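Local coordinates for 39 kDa initiator binding protein (Trichomonas vaginalis, PDB 1PP7) that binds the initiator element of core promoters, here that of the ferredoxin gene, through its DNA-binding domain and so probably directs transcription initiation, at residues 33-38 with 88-93; 57-62 with 108-113; 11-16 with 48-53. One frame throughout, in Å; residues are numbered along the deposited sequence.

How the contacts relate
The three contacts set a buried core beside two more peripheral joints of one small DNA-binding domain. Contact 1 is the buried one: the first turns of helix 34-45 meet the end of helix 80-89 through apolar side chains, with phosphates at its rim. Contact 2 lies at the surface, where strand 57-59 and the turn after it meet strand 110-111 and the residues just beyond; Phe-110 touches Pro-35, Leu-38 and Phe-92 and so ties it to contact 1. Contact 3 is partly buried and farther from the DNA. Contacts 1 and 3 have no hydrogen bond between their protein segments; contact 2 does. Helix 49-55 of contact 3 is followed by strand 57-59, and Glu-52 packs on Ser-58.

Contact 1: residues 33-38 with 88-93; sequences RFPRKL and RDLAFE. With nucleotides of chain A; nucleotides of chain B.
Leu-90 pushes one methyl, CD1, into the angle between Phe-34 and Pro-35, and this is where the first turn of helix 34-45 packs closely against the end of helix 80-89. CD1 lies 3.7 Å from Phe-34 CD1 and equally near Pro-35 CD, the leucine crossing the proline at about a right angle. Deeper in, Phe-92 carries the contact on. Its CE2 comes near the plane of the Phe-34 ring, at the edge, 4.2 Å from Phe-34 CE1. Leu-38 arrives from the opposite direction and sets CD1 3.9 Å from Phe-92 CE1. The Phe-34 ring is directed inward by a chi1 of 177°, which sets CG opposite the backbone N; Leu-83 and Leu-87 of helix 80-89 and Met-76 also touch it. Phe-92 follows Ala-91, the positive-phi residue of the Schellman motif that closes helix 80-89, and its ring meets Phe-110 edge-to-face.

The other side of the contact is looser and polar. There the second methyl of Leu-90, CD2, approaches Arg-33 NH2 only at 4.4 Å, and the guanidinium is engaged by DNA instead. Its NE and NH2 both donate to OP2 of DC6 of chain A, at 2.7 Å from NE to OP2, with the phosphate oxygen near the guanidinium plane, while O5' of DA5 of chain A lies over one face. The backbone N of Phe-34 gives the same phosphate a nearly straight bond, 2.9 Å to OP1 of DC6 of chain A at 167°. Arg-33 is the N-cap residue of helix 34-45, so the phosphate sits at its N-terminal end, where the helix dipole would probably add to the arginine's pull. Apolar packing probably steadies the helix start, whose contacts here are with the DNA backbone, consistent with anchoring rather than base recognition.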
loop_
_atom_site.group_PDB
_atom_site.type_symbol
_atom_site.label_atom_id
_atom_site.label_comp_id
_atom_site.label_asym_id
_atom_site.label_seq_id
_atom_site.Cartn_x
_atom_site.Cartn_y
_atom_site.Cartn_z
ATOM N N ARG C 33 9.160 -7.392 3.044
ATOM C CA ARG C 33 8.672 -7.437 1.665
ATOM C C ARG C 33 7.453 -6.544 1.322
ATOM O O ARG C 33 6.638 -6.202 2.183
ATOM C CB ARG C 33 8.440 -8.879 1.244
ATOM C CG ARG C 33 9.750 -9.588 1.265
ATOM C CD ARG C 33 9.680 -10.978 0.830
ATOM N NE ARG C 33 9.364 -11.001 -0.588
ATOM C CZ ARG C 33 9.512 -12.083 -1.350
ATOM N NH1 ARG C 33 9.964 -13.223 -0.818
ATOM N NH2 ARG C 33 9.240 -12.019 -2.647
ATOM N N PHE C 34 7.369 -6.154 0.057
ATOM C CA PHE C 34 6.306 -5.252 -0.442
ATOM C C PHE C 34 4.845 -5.609 -0.048
ATOM O O PHE C 34 4.095 -4.754 0.388
ATOM C CB PHE C 34 6.443 -5.134 -1.980
ATOM C CG PHE C 34 5.385 -4.301 -2.604
ATOM C CD1 PHE C 34 4.218 -4.895 -3.113
ATOM C CD2 PHE C 34 5.506 -2.920 -2.629
ATOM C CE1 PHE C 34 3.186 -4.116 -3.635
ATOM C CE2 PHE C 34 4.456 -2.147 -3.152
ATOM C CZ PHE C 34 3.293 -2.768 -3.657
ATOM N N PRO C 35 4.445 -6.893 -0.190
ATOM C CA PRO C 35 3.082 -7.304 0.178
ATOM C C PRO C 35 2.746 -6.911 1.606
ATOM O O PRO C 35 1.674 -6.316 1.823
ATOM C CB PRO C 35 3.101 -8.840 0.035
ATOM C CG PRO C 35 4.150 -9.067 -0.981
ATOM C CD PRO C 35 5.245 -8.062 -0.612
ATOM N N ARG C 36 3.649 -7.238 2.565
ATOM C CA ARG C 36 3.389 -6.946 3.967
ATOM C C ARG C 36 3.548 -5.484 4.278
ATOM O O ARG C 36 2.963 -4.984 5.256
ATOM C CB ARG C 36 4.246 -7.787 4.888
ATOM C CG ARG C 36 3.857 -9.240 4.879
ATOM C CD ARG C 36 4.419 -9.887 6.083
ATOM N NE ARG C 36 4.332 -11.334 6.085
ATOM C CZ ARG C 36 4.771 -12.035 7.119
ATOM N NH1 ARG C 36 5.315 -11.349 8.145
ATOM N NH2 ARG C 36 4.625 -13.375 7.176
ATOM N N LYS C 37 4.333 -4.782 3.470
ATOM C CA LYS C 37 4.398 -3.346 3.655
ATOM C C LYS C 37 3.020 -2.800 3.186
ATOM O O LYS C 37 2.403 -1.998 3.890
ATOM C CB LYS C 37 5.530 -2.720 2.840
ATOM C CG LYS C 37 6.881 -3.160 3.374
ATOM C CD LYS C 37 8.000 -2.862 2.404
ATOM C CE LYS C 37 9.245 -2.453 3.159
ATOM N NZ LYS C 37 10.506 -2.454 2.306
ATOM N N LEU C 38 2.519 -3.250 2.035
ATOM C CA LEU C 38 1.222 -2.758 1.579
ATOM C C LEU C 38 0.207 -3.100 2.631
ATOM O O LEU C 38 -0.615 -2.260 2.994
ATOM C CB LEU C 38 0.765 -3.420 0.274
ATOM C CG LEU C 38 0.439 -2.494 -0.897
ATOM C CD1 LEU C 38 -0.361 -3.242 -1.960
ATOM C CD2 LEU C 38 -0.280 -1.238 -0.382
ATOM N N ARG C 88 2.772 -5.863 -10.446
ATOM C CA ARG C 88 2.908 -6.806 -11.536
ATOM C C ARG C 88 3.624 -8.091 -11.090
ATOM O O ARG C 88 3.031 -9.182 -11.134
ATOM C CB ARG C 88 3.658 -6.135 -12.722
ATOM C CG ARG C 88 4.560 -7.058 -13.635
ATOM C CD ARG C 88 4.054 -7.086 -15.064
ATOM N NE ARG C 88 2.720 -6.485 -15.093
ATOM C CZ ARG C 88 1.808 -6.634 -16.064
ATOM N NH1 ARG C 88 2.077 -7.399 -17.138
ATOM N NH2 ARG C 88 0.622 -6.002 -15.954
ATOM N N ASP C 89 4.859 -7.967 -10.617
ATOM C CA ASP C 89 5.648 -9.153 -10.234
ATOM C C ASP C 89 5.202 -9.894 -9.010
ATOM O O ASP C 89 5.553 -11.047 -8.834
ATOM C CB ASP C 89 7.134 -8.798 -10.118
ATOM C CG ASP C 89 7.666 -8.047 -11.379
ATOM O OD1 ASP C 89 8.760 -7.401 -11.271
ATOM O OD2 ASP C 89 7.002 -8.097 -12.468
ATOM N N LEU C 90 4.413 -9.257 -8.152
ATOM C CA LEU C 90 3.927 -9.956 -6.966
ATOM C C LEU C 90 2.492 -10.486 -7.111
ATOM O O LEU C 90 1.875 -10.937 -6.141
ATOM C CB LEU C 90 4.118 -9.084 -5.712
ATOM C CG LEU C 90 5.619 -8.784 -5.470
ATOM C CD1 LEU C 90 5.848 -7.987 -4.249
ATOM C CD2 LEU C 90 6.356 -10.097 -5.342
ATOM N N ALA C 91 1.958 -10.438 -8.329
ATOM C CA ALA C 91 0.643 -11.001 -8.643
ATOM C C ALA C 91 -0.578 -10.318 -8.045
ATOM O O ALA C 91 -1.528 -10.993 -7.537
ATOM C CB ALA C 91 0.622 -12.567 -8.317
ATOM N N PHE C 92 -0.533 -8.987 -8.063
ATOM C CA PHE C 92 -1.685 -8.194 -7.640
ATOM C C PHE C 92 -2.459 -8.093 -8.958
ATOM O O PHE C 92 -1.898 -8.039 -10.042
ATOM C CB PHE C 92 -1.275 -6.839 -7.091
ATOM C CG PHE C 92 -0.837 -6.900 -5.662
ATOM C CD1 PHE C 92 -1.725 -6.573 -4.629
ATOM C CD2 PHE C 92 0.447 -7.395 -5.337
ATOM C CE1 PHE C 92 -1.350 -6.744 -3.300
ATOM C CE2 PHE C 92 0.841 -7.570 -4.031
ATOM C CZ PHE C 92 -0.049 -7.247 -2.996
ATOM N N GLU C 93 -3.757 -8.190 -8.868
ATOM C CA GLU C 93 -4.527 -8.155 -10.061
ATOM C C GLU C 93 -5.418 -6.930 -10.058
ATOM O O GLU C 93 -6.230 -6.719 -9.147
ATOM C CB GLU C 93 -5.304 -9.455 -10.148
ATOM C CG GLU C 93 -6.534 -9.426 -11.048
ATOM C CD GLU C 93 -7.245 -10.795 -11.016
ATOM O OE1 GLU C 93 -7.084 -11.510 -9.989
ATOM O OE2 GLU C 93 -7.945 -11.149 -11.988
ATOM P P DC A 6 9.970 -7.873 -2.622
ATOM O OP1 DC A 6 9.540 -6.726 -1.748
ATOM O OP2 DC A 6 9.269 -9.204 -2.541
ATOM O "O5'" DC A 6 10.013 -7.388 -4.156
ATOM C "C5'" DC A 6 10.090 -5.994 -4.528
ATOM C "C4'" DC A 6 11.451 -5.411 -4.214
ATOM O "O4'" DC A 6 12.460 -6.151 -4.931
ATOM C "C3'" DC A 6 11.668 -3.942 -4.602
ATOM O "O3'" DC A 6 12.095 -3.160 -3.504
ATOM C "C2'" DC A 6 12.783 -3.948 -5.634
ATOM C "C1'" DC A 6 13.480 -5.267 -5.384
ATOM N N1 DC A 6 14.071 -5.869 -6.587
ATOM C C2 DC A 6 15.223 -5.299 -7.134
ATOM O O2 DC A 6 15.678 -4.265 -6.633
ATOM N N3 DC A 6 15.802 -5.885 -8.191
ATOM C C4 DC A 6 15.261 -6.993 -8.725
ATOM N N4 DC A 6 15.874 -7.535 -9.767
ATOM C C5 DC A 6 14.072 -7.579 -8.213
ATOM C C6 DC A 6 13.514 -6.986 -7.155
ATOM P P DG B 4 1.069 -2.692 -15.719
ATOM O OP1 DG B 4 -0.042 -3.675 -15.498
ATOM O OP2 DG B 4 1.955 -2.303 -14.604
ATOM O "O5'" DG B 4 1.970 -3.254 -16.896
ATOM C "C5'" DG B 4 1.415 -3.351 -18.203
ATOM C "C4'" DG B 4 2.511 -3.511 -19.226
ATOM O "O4'" DG B 4 3.177 -2.240 -19.445
ATOM C "C3'" DG B 4 3.598 -4.492 -18.804
ATOM O "O3'" DG B 4 3.965 -5.248 -19.961
ATOM C "C2'" DG B 4 4.697 -3.572 -18.275
ATOM C "C1'" DG B 4 4.552 -2.344 -19.169
ATOM N N9 DG B 4 5.014 -1.054 -18.654
ATOM C C8 DG B 4 4.668 -0.407 -17.470
ATOM N N7 DG B 4 5.270 0.757 -17.314
ATOM C C5 DG B 4 6.053 0.883 -18.461
ATOM C C6 DG B 4 6.938 1.925 -18.868
ATOM O O6 DG B 4 7.185 2.985 -18.292
ATOM N N1 DG B 4 7.557 1.629 -20.093
ATOM C C2 DG B 4 7.337 0.472 -20.837
ATOM N N2 DG B 4 8.015 0.339 -21.997
ATOM N N3 DG B 4 6.507 -0.493 -20.465
ATOM C C4 DG B 4 5.908 -0.232 -19.289
ATOM P P DA A 5 13.485 -13.607 -2.398
ATOM O OP1 DA A 5 13.034 -14.259 -1.158
ATOM O OP2 DA A 5 13.088 -14.144 -3.731
ATOM O "O5'" DA A 5 13.032 -12.091 -2.339
ATOM C "C5'" DA A 5 13.509 -11.236 -1.303
ATOM C "C4'" DA A 5 13.305 -9.802 -1.728
ATOM O "O4'" DA A 5 14.392 -9.409 -2.588
ATOM C "C3'" DA A 5 12.030 -9.542 -2.540
ATOM O "O3'" DA A 5 11.501 -8.235 -2.232
ATOM C "C2'" DA A 5 12.541 -9.585 -3.964
ATOM C "C1'" DA A 5 13.881 -8.905 -3.779
ATOM N N9 DA A 5 14.897 -9.093 -4.819
ATOM C C8 DA A 5 14.920 -10.000 -5.860
ATOM N N7 DA A 5 15.934 -9.845 -6.681
ATOM C C5 DA A 5 16.642 -8.782 -6.138
ATOM C C6 DA A 5 17.800 -8.105 -6.577
ATOM N N6 DA A 5 18.513 -8.497 -7.661
ATOM N N1 DA A 5 18.210 -7.024 -5.857
ATOM C C2 DA A 5 17.510 -6.682 -4.743
ATOM N N3 DA A 5 16.419 -7.266 -4.213
ATOM C C4 DA A 5 16.028 -8.315 -4.978
#

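Contact 2: residues 57-62 with 108-113; sequences LSWISD and SGFTRN
The main-chain oxygen of Asp-62 accepts the shortest hydrogen bond between 57-62 and 108-113, from Arg-112 N at 3.1 Å and 166°. The side chains of the same two residues meet less closely. Asp-62 OD1 lies near the guanidinium plane of Arg-112, 3.4 Å from NE and slightly farther from NH2, making a salt bridge whose hydrogen bonds are both weak. Carboxylate and guanidinium planes stand almost perpendicular, at 89°. Bends at chi2 and chi3 bring the guanidinium alongside Ser-61 and Asp-62, with Ser-61 O over one face.

Trp-59 packs between this turn and strand 110-111, its CH2 3.3 Å from the backbone C of Thr-111. The start of Arg-112 lies over its indole, with CA 4.1 Å from the centroid of the five-membered ring in a CH-pi contact. At the far end of the indole, CH2 packs 3.5 Å from Phe-110 CE1, the six-membered ring and the phenyl tilted 39° against each other. A water joins the remaining polar edge, accepting from Trp-59 NE1 at 3.1 Å and donating to Arg-112 O.

Phe-110 continues inward to His-39, a residue seen to bind zinc in this protein, though none is bound to it here; its NE2 is hydrogen-bonded to Thr-111 O. At this surface joint one backbone bond and the indole's packing are joined by an ion pair whose weak bonds should add only a modest tie.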
loop_
_atom_site.group_PDB
_atom_site.type_symbol
_atom_site.label_atom_id
_atom_site.label_comp_id
_atom_site.label_asym_id
_atom_site.label_seq_id
_atom_site.Cartn_x
_atom_site.Cartn_y
_atom_site.Cartn_z
ATOM N N LEU C 57 -5.752 4.623 0.004
ATOM C CA LEU C 57 -5.398 3.235 0.157
ATOM C C LEU C 57 -6.357 2.694 1.204
ATOM O O LEU C 57 -6.149 2.915 2.390
ATOM C CB LEU C 57 -3.956 3.095 0.639
ATOM C CG LEU C 57 -3.436 1.672 0.651
ATOM C CD1 LEU C 57 -3.831 1.051 -0.661
ATOM C CD2 LEU C 57 -1.914 1.647 0.885
ATOM N N SER C 58 -7.415 2.009 0.750
ATOM C CA SER C 58 -8.426 1.419 1.638
ATOM C C SER C 58 -9.192 0.202 1.096
ATOM O O SER C 58 -9.366 0.027 -0.106
ATOM C CB SER C 58 -9.441 2.500 2.115
ATOM O OG SER C 58 -9.994 3.232 1.055
ATOM N N TRP C 59 -9.626 -0.665 2.001
ATOM C CA TRP C 59 -10.392 -1.838 1.582
ATOM C C TRP C 59 -11.804 -1.420 1.163
ATOM O O TRP C 59 -12.449 -0.563 1.795
ATOM C CB TRP C 59 -10.532 -2.843 2.721
ATOM C CG TRP C 59 -9.232 -3.452 3.183
ATOM C CD1 TRP C 59 -8.551 -3.155 4.339
ATOM C CD2 TRP C 59 -8.480 -4.496 2.525
ATOM N NE1 TRP C 59 -7.437 -3.950 4.431
ATOM C CE2 TRP C 59 -7.372 -4.778 3.335
ATOM C CE3 TRP C 59 -8.648 -5.214 1.334
ATOM C CZ2 TRP C 59 -6.436 -5.732 3.001
ATOM C CZ3 TRP C 59 -7.724 -6.166 0.996
ATOM C CH2 TRP C 59 -6.625 -6.417 1.826
ATOM N N ILE C 60 -12.298 -2.018 0.102
ATOM C CA ILE C 60 -13.668 -1.729 -0.301
ATOM C C ILE C 60 -14.497 -3.009 0.081
ATOM O O ILE C 60 -15.716 -2.990 0.140
ATOM C CB ILE C 60 -13.723 -1.338 -1.814
ATOM C CG1 ILE C 60 -13.256 -2.489 -2.688
ATOM C CG2 ILE C 60 -12.789 -0.126 -2.060
ATOM C CD1 ILE C 60 -13.032 -2.055 -4.110
ATOM N N SER C 61 -13.813 -4.110 0.361
ATOM C CA SER C 61 -14.483 -5.327 0.805
ATOM C C SER C 61 -13.449 -6.160 1.569
ATOM O O SER C 61 -12.311 -5.694 1.774
ATOM C CB SER C 61 -15.056 -6.112 -0.376
ATOM O OG SER C 61 -14.042 -6.628 -1.216
ATOM N N ASP C 62 -13.819 -7.363 2.009
ATOM C CA ASP C 62 -12.871 -8.233 2.719
ATOM C C ASP C 62 -11.685 -8.558 1.799
ATOM O O ASP C 62 -10.578 -8.899 2.278
ATOM C CB ASP C 62 -13.513 -9.576 3.132
ATOM C CG ASP C 62 -14.272 -9.517 4.477
ATOM O OD1 ASP C 62 -13.927 -8.672 5.357
ATOM O OD2 ASP C 62 -15.208 -10.356 4.649
ATOM N N SER C 108 -4.700 -13.079 -4.534
ATOM C CA SER C 108 -5.149 -14.218 -3.742
ATOM C C SER C 108 -4.485 -14.313 -2.341
ATOM O O SER C 108 -3.278 -14.196 -2.193
ATOM C CB SER C 108 -4.999 -15.514 -4.576
ATOM O OG SER C 108 -3.639 -15.914 -4.617
ATOM N N GLY C 109 -5.306 -14.492 -1.311
ATOM C CA GLY C 109 -4.802 -14.587 0.042
ATOM C C GLY C 109 -4.402 -13.239 0.646
ATOM O O GLY C 109 -3.736 -13.175 1.698
ATOM N N PHE C 110 -4.799 -12.159 -0.021
ATOM C CA PHE C 110 -4.483 -10.836 0.451
ATOM C C PHE C 110 -5.846 -10.188 0.834
ATOM O O PHE C 110 -6.628 -9.724 -0.015
ATOM C CB PHE C 110 -3.718 -10.099 -0.661
ATOM C CG PHE C 110 -3.195 -8.756 -0.250
ATOM C CD1 PHE C 110 -4.011 -7.611 -0.331
ATOM C CD2 PHE C 110 -1.912 -8.630 0.292
ATOM C CE1 PHE C 110 -3.552 -6.376 0.129
ATOM C CE2 PHE C 110 -1.449 -7.377 0.760
ATOM C CZ PHE C 110 -2.273 -6.260 0.677
ATOM N N THR C 111 -6.112 -10.156 2.130
ATOM C CA THR C 111 -7.383 -9.651 2.621
ATOM C C THR C 111 -7.223 -8.868 3.901
ATOM O O THR C 111 -6.116 -8.794 4.475
ATOM C CB THR C 111 -8.352 -10.822 2.963
ATOM O OG1 THR C 111 -7.885 -11.524 4.133
ATOM C CG2 THR C 111 -8.388 -11.810 1.868
ATOM N N ARG C 112 -8.371 -8.343 4.350
ATOM C CA ARG C 112 -8.516 -7.566 5.574
ATOM C C ARG C 112 -7.692 -8.218 6.657
ATOM O O ARG C 112 -6.949 -7.533 7.325
ATOM C CB ARG C 112 -9.994 -7.501 5.985
ATOM C CG ARG C 112 -10.368 -6.520 7.123
ATOM C CD ARG C 112 -11.179 -5.317 6.623
ATOM N NE ARG C 112 -12.362 -5.708 5.852
ATOM C CZ ARG C 112 -13.217 -4.848 5.306
ATOM N NH1 ARG C 112 -13.026 -3.545 5.433
ATOM N NH2 ARG C 112 -14.280 -5.287 4.646
ATOM N N ASN C 113 -7.813 -9.528 6.843
ATOM C CA ASN C 113 -7.000 -10.205 7.858
ATOM C C ASN C 113 -6.096 -11.359 7.398
ATOM O O ASN C 113 -5.855 -12.327 8.130
ATOM C CB ASN C 113 -7.841 -10.630 9.089
ATOM C CG ASN C 113 -9.115 -11.350 8.724
ATOM O OD1 ASN C 113 -9.084 -12.365 8.007
ATOM N ND2 ASN C 113 -10.260 -10.827 9.204
HETATM O O HOH W 1 -5.873 -5.019 6.940
#

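Contact 3: residues 11-16 with 48-53; sequences TSRLPP and NPQLEE
Asn-48 faces the Arg-13 turn at the start of 48-53, its ND2 4.2 Å from Arg-13 O, too far to be more than a neighbour. Its amide is occupied elsewhere: ND2 bonds to Tyr-44 OH, and OD1 caps helix 49-55 as the N-cap acceptor, taking Leu-51 N at 3.1 Å. The bond is nearly straight at the hydrogen (166°), yet the donor stands above the carbonyl plane.

Gln-50 comes next and reaches out beside the arginine. Its CG is anti to the backbone N (chi1 162°) and the chain runs extended beyond it, which carries the amide to the rim of the Arg-13 guanidinium. There CG and CD lie at the guanidinium edge, CD 3.5 Å from Arg-13 NH1, with the two flat groups 81° apart. The meeting is one of contact alone, without a hydrogen bond.

Leu-51 follows and supplies the buried part. One methyl, CD2, comes over a face of the same guanidinium, 3.9 Å from Arg-13 NH2, while the other, CD1, packs 4.0 Å from Leu-14 CB. The leucine therefore straddles two consecutive residues of the turn, and the side chain also touches Leu-45 of helix 34-45. Arg-13 bends at chi3 to lay its head across the CD2 methyl; NE is held by Ser-9 O of helix 6-11, and NH2 makes a long, weak ion pair with Glu-54.

In 11-16 a type I beta turn runs from Thr-11 to Leu-14. The contact is thus the Asn-capped start of helix 49-55 packed on the type I turn that links helix 6-11 to helix 16-23, within the initiator-binding domain, a member of the helix-turn-helix clan and one part of the longer protein.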
loop_
_atom_site.group_PDB
_atom_site.type_symbol
_atom_site.label_atom_id
_atom_site.label_comp_id
_atom_site.label_asym_id
_atom_site.label_seq_id
_atom_site.Cartn_x
_atom_site.Cartn_y
_atom_site.Cartn_z
ATOM N N THR C 11 4.133 11.130 5.746
ATOM C CA THR C 11 4.946 10.366 6.684
ATOM C C THR C 11 4.921 11.003 8.060
ATOM O O THR C 11 4.825 10.283 9.063
ATOM C CB THR C 11 6.421 10.177 6.214
ATOM O OG1 THR C 11 7.256 11.151 6.839
ATOM C CG2 THR C 11 6.526 10.297 4.703
ATOM N N SER C 12 4.968 12.337 8.115
ATOM C CA SER C 12 4.930 13.025 9.398
ATOM C C SER C 12 3.656 12.676 10.175
ATOM O O SER C 12 3.612 12.836 11.394
ATOM C CB SER C 12 4.980 14.537 9.211
ATOM O OG SER C 12 3.676 15.043 8.914
ATOM N N ARG C 13 2.624 12.198 9.490
ATOM C CA ARG C 13 1.393 11.870 10.175
ATOM C C ARG C 13 1.202 10.408 10.488
ATOM O O ARG C 13 0.296 10.019 11.213
ATOM C CB ARG C 13 0.213 12.434 9.397
ATOM C CG ARG C 13 0.169 13.939 9.594
ATOM C CD ARG C 13 -1.141 14.499 9.176
ATOM N NE ARG C 13 -1.272 14.440 7.729
ATOM C CZ ARG C 13 -2.426 14.249 7.097
ATOM N NH1 ARG C 13 -3.552 14.097 7.804
ATOM N NH2 ARG C 13 -2.447 14.193 5.762
ATOM N N LEU C 14 2.057 9.569 9.956
ATOM C CA LEU C 14 1.891 8.168 10.271
ATOM C C LEU C 14 2.961 7.789 11.321
ATOM O O LEU C 14 4.014 8.424 11.423
ATOM C CB LEU C 14 1.891 7.332 8.958
ATOM C CG LEU C 14 3.089 7.319 8.032
ATOM C CD1 LEU C 14 3.964 6.267 8.601
ATOM C CD2 LEU C 14 2.775 6.991 6.596
ATOM N N PRO C 15 2.668 6.800 12.160
ATOM C CA PRO C 15 3.546 6.314 13.233
ATOM C C PRO C 15 5.020 5.999 12.825
ATOM O O PRO C 15 5.268 5.440 11.747
ATOM C CB PRO C 15 2.826 5.050 13.721
ATOM C CG PRO C 15 1.374 5.246 13.262
ATOM C CD PRO C 15 1.574 5.850 11.911
ATOM N N PRO C 16 6.006 6.338 13.703
ATOM C CA PRO C 16 7.437 6.097 13.455
ATOM C C PRO C 16 7.676 4.640 13.026
ATOM O O PRO C 16 8.559 4.352 12.218
ATOM C CB PRO C 16 8.085 6.387 14.812
ATOM C CG PRO C 16 7.176 7.409 15.400
ATOM C CD PRO C 16 5.800 6.880 15.064
ATOM N N ASN C 48 -7.084 5.274 10.517
ATOM C CA ASN C 48 -6.822 6.711 10.390
ATOM C C ASN C 48 -7.540 7.134 9.113
ATOM O O ASN C 48 -6.909 7.164 8.056
ATOM C CB ASN C 48 -5.323 6.961 10.252
ATOM C CG ASN C 48 -4.931 8.446 10.402
ATOM O OD1 ASN C 48 -5.709 9.356 10.073
ATOM N ND2 ASN C 48 -3.687 8.686 10.874
ATOM N N PRO C 49 -8.872 7.414 9.185
ATOM C CA PRO C 49 -9.779 7.839 8.099
ATOM C C PRO C 49 -9.304 9.057 7.338
ATOM O O PRO C 49 -9.449 9.125 6.117
ATOM C CB PRO C 49 -11.082 8.176 8.811
ATOM C CG PRO C 49 -11.048 7.394 10.010
ATOM C CD PRO C 49 -9.623 7.258 10.443
ATOM N N GLN C 50 -8.753 10.020 8.064
ATOM C CA GLN C 50 -8.274 11.267 7.475
ATOM C C GLN C 50 -7.088 10.944 6.594
ATOM O O GLN C 50 -7.091 11.242 5.416
ATOM C CB GLN C 50 -7.917 12.289 8.595
ATOM C CG GLN C 50 -7.011 13.484 8.194
ATOM C CD GLN C 50 -6.683 14.454 9.381
ATOM O OE1 GLN C 50 -6.014 14.065 10.374
ATOM N NE2 GLN C 50 -7.151 15.717 9.273
ATOM N N LEU C 51 -6.083 10.292 7.144
ATOM C CA LEU C 51 -4.917 9.967 6.348
ATOM C C LEU C 51 -5.272 9.010 5.199
ATOM O O LEU C 51 -4.766 9.134 4.088
ATOM C CB LEU C 51 -3.855 9.336 7.236
ATOM C CG LEU C 51 -2.488 10.004 7.142
ATOM C CD1 LEU C 51 -1.461 9.063 7.724
ATOM C CD2 LEU C 51 -2.158 10.328 5.698
ATOM N N GLU C 52 -6.129 8.040 5.482
ATOM C CA GLU C 52 -6.566 7.073 4.492
ATOM C C GLU C 52 -7.148 7.811 3.299
ATOM O O GLU C 52 -6.983 7.341 2.188
ATOM C CB GLU C 52 -7.576 6.147 5.150
ATOM C CG GLU C 52 -8.373 5.246 4.273
ATOM C CD GLU C 52 -9.359 4.368 5.105
ATOM O OE1 GLU C 52 -10.188 4.903 5.922
ATOM O OE2 GLU C 52 -9.292 3.122 4.931
ATOM N N GLU C 53 -7.802 8.964 3.545
ATOM C CA GLU C 53 -8.404 9.862 2.509
ATOM C C GLU C 53 -7.259 10.472 1.673
ATOM O O GLU C 53 -7.139 10.245 0.465
ATOM C CB GLU C 53 -9.138 11.113 3.117
ATOM C CG GLU C 53 -10.615 11.060 3.670
ATOM C CD GLU C 53 -11.060 12.400 4.402
ATOM O OE1 GLU C 53 -12.239 12.535 4.853
ATOM O OE2 GLU C 53 -10.219 13.326 4.533
#